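Local coordinates for phosphatidylinositide phosphatase SAC2 (PDB 4XUU), which dephosphorylates mainly phosphatidylinositol 4-phosphate, probably contributing to endocytic recycling, this chain being its homodimerizing hSac2 domain, with a pleckstrin-homology-like fold, at residues A[133-136]-A[137-141]. Sequence-based numbering, arbitrary orientation.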
loop_
_atom_site.group_PDB
_atom_site.type_symbol
_atom_site.label_atom_id
_atom_site.label_comp_id
_atom_site.label_asym_id
_atom_site.label_seq_id
_atom_site.Cartn_x
_atom_site.Cartn_y
_atom_site.Cartn_z
ATOM N N GLN A 133 -1.909 -2.789 -7.927
ATOM C CA GLN A 133 -0.695 -2.242 -7.318
ATOM C C GLN A 133 0.381 -3.327 -7.224
ATOM O O GLN A 133 1.562 -3.062 -7.445
ATOM C CB GLN A 133 -0.994 -1.630 -5.941
ATOM C CG GLN A 133 0.192 -0.917 -5.267
ATOM C CD GLN A 133 0.697 0.313 -6.031
ATOM O OE1 GLN A 133 -0.086 1.114 -6.548
ATOM N NE2 GLN A 133 2.018 0.467 -6.089
ATOM N N CYS A 134 -0.051 -4.550 -6.925
ATOM C CA CYS A 134 0.831 -5.710 -6.847
ATOM C C CYS A 134 1.479 -6.046 -8.180
ATOM O O CYS A 134 2.695 -6.262 -8.242
ATOM C CB CYS A 134 0.072 -6.920 -6.302
ATOM S SG CYS A 134 -0.190 -6.800 -4.522
ATOM N N ILE A 135 0.670 -6.083 -9.237
ATOM C CA ILE A 135 1.169 -6.365 -10.582
ATOM C C ILE A 135 2.178 -5.294 -11.031
ATOM O O ILE A 135 3.264 -5.625 -11.507
ATOM C CB ILE A 135 0.007 -6.523 -11.613
ATOM C CG1 ILE A 135 -0.848 -7.752 -11.268
ATOM C CG2 ILE A 135 0.549 -6.619 -13.038
ATOM C CD1 ILE A 135 -2.188 -7.798 -11.981
ATOM N N ALA A 136 1.815 -4.021 -10.849
ATOM C CA ALA A 136 2.687 -2.889 -11.173
ATOM C C ALA A 136 4.019 -2.978 -10.442
ATOM O O ALA A 136 5.070 -2.684 -11.010
ATOM C CB ALA A 136 1.994 -1.571 -10.856
ATOM N N GLU A 137 3.965 -3.398 -9.184
ATOM C CA GLU A 137 5.171 -3.565 -8.390
ATOM C C GLU A 137 6.114 -4.635 -8.943
ATOM O O GLU A 137 7.325 -4.430 -8.959
ATOM C CB GLU A 137 4.834 -3.769 -6.911
ATOM C CG GLU A 137 4.683 -2.430 -6.201
ATOM C CD GLU A 137 3.994 -2.506 -4.854
ATOM O OE1 GLU A 137 3.295 -1.525 -4.515
ATOM O OE2 GLU A 137 4.152 -3.516 -4.127
HETATM N N MSE A 138 5.572 -5.749 -9.432
HETATM C CA MSE A 138 6.426 -6.771 -10.027
HETATM C C MSE A 138 7.023 -6.336 -11.366
HETATM O O MSE A 138 8.168 -6.658 -11.667
HETATM C CB MSE A 138 5.735 -8.129 -10.150
HETATM C CG MSE A 138 6.771 -9.256 -10.164
HETATM SE SE MSE A 138 6.098 -11.027 -10.554
HETATM C CE MSE A 138 5.309 -11.400 -8.806
ATOM N N LEU A 139 6.249 -5.603 -12.157
ATOM C CA LEU A 139 6.760 -5.023 -13.389
ATOM C C LEU A 139 7.877 -4.023 -13.091
ATOM O O LEU A 139 8.823 -3.886 -13.873
ATOM C CB LEU A 139 5.641 -4.342 -14.175
ATOM C CG LEU A 139 4.596 -5.220 -14.875
ATOM C CD1 LEU A 139 3.387 -4.385 -15.229
ATOM C CD2 LEU A 139 5.156 -5.881 -16.125
ATOM N N GLN A 140 7.769 -3.346 -11.947
ATOM C CA GLN A 140 8.716 -2.304 -11.578
ATOM C C GLN A 140 10.076 -2.866 -11.178
ATOM O O GLN A 140 11.092 -2.457 -11.740
ATOM C CB GLN A 140 8.152 -1.402 -10.481
ATOM C CG GLN A 140 9.030 -0.196 -10.182
ATOM C CD GLN A 140 8.503 0.660 -9.053
ATOM O OE1 GLN A 140 8.214 1.840 -9.242
ATOM N NE2 GLN A 140 8.372 0.073 -7.869
ATOM N N ILE A 141 10.100 -3.799 -10.226
ATOM C CA ILE A 141 11.368 -4.388 -9.779
ATOM C C ILE A 141 12.061 -5.235 -10.854
ATOM O O ILE A 141 13.289 -5.291 -10.898
ATOM C CB ILE A 141 11.247 -5.199 -8.456
ATOM C CG1 ILE A 141 10.166 -6.278 -8.547
ATOM C CG2 ILE A 141 11.007 -4.273 -7.269
ATOM C CD1 ILE A 141 10.413 -7.444 -7.599
#
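The amide of Gln133 points NE2 at OE1 of Glu137, with the two planes turned 55° apart. NE2 of Gln133 donates to OE1 of Glu137 over 2.8 Å; the acceptor lies almost in the amide plane, while the donor comes to the anti side of the carboxylate, 17° out of its plane. Gln133 gets there by setting CG opposite its own N (chi1 -175°), and the bend at chi2 then turns NE2 along the helix toward Glu137. One turn of helix separates the two residues, and in the backbone Glu137 N also donates to Gln133 O at 3.0 Å. Further round helix 129-145, Met138 N reaches Cys134 O (3.2 Å) and Leu139 N reaches Ile135 O (3.1 Å). The inner side is apolar: CG2 of Ile135 lies 4.2 Å from CD1 of Leu139, and both side chains, with Ala136, touch Met101 of strand 99-107. This is the C-terminal helix that packs against the sheet in pleckstrin-homology-like folds. Cys134 forms a disulfide with Cys134 of the second subunit. Glu137 also packs on Glu154 of the third subunit, so the neutral amide donor may partly offset two carboxylates lying close together.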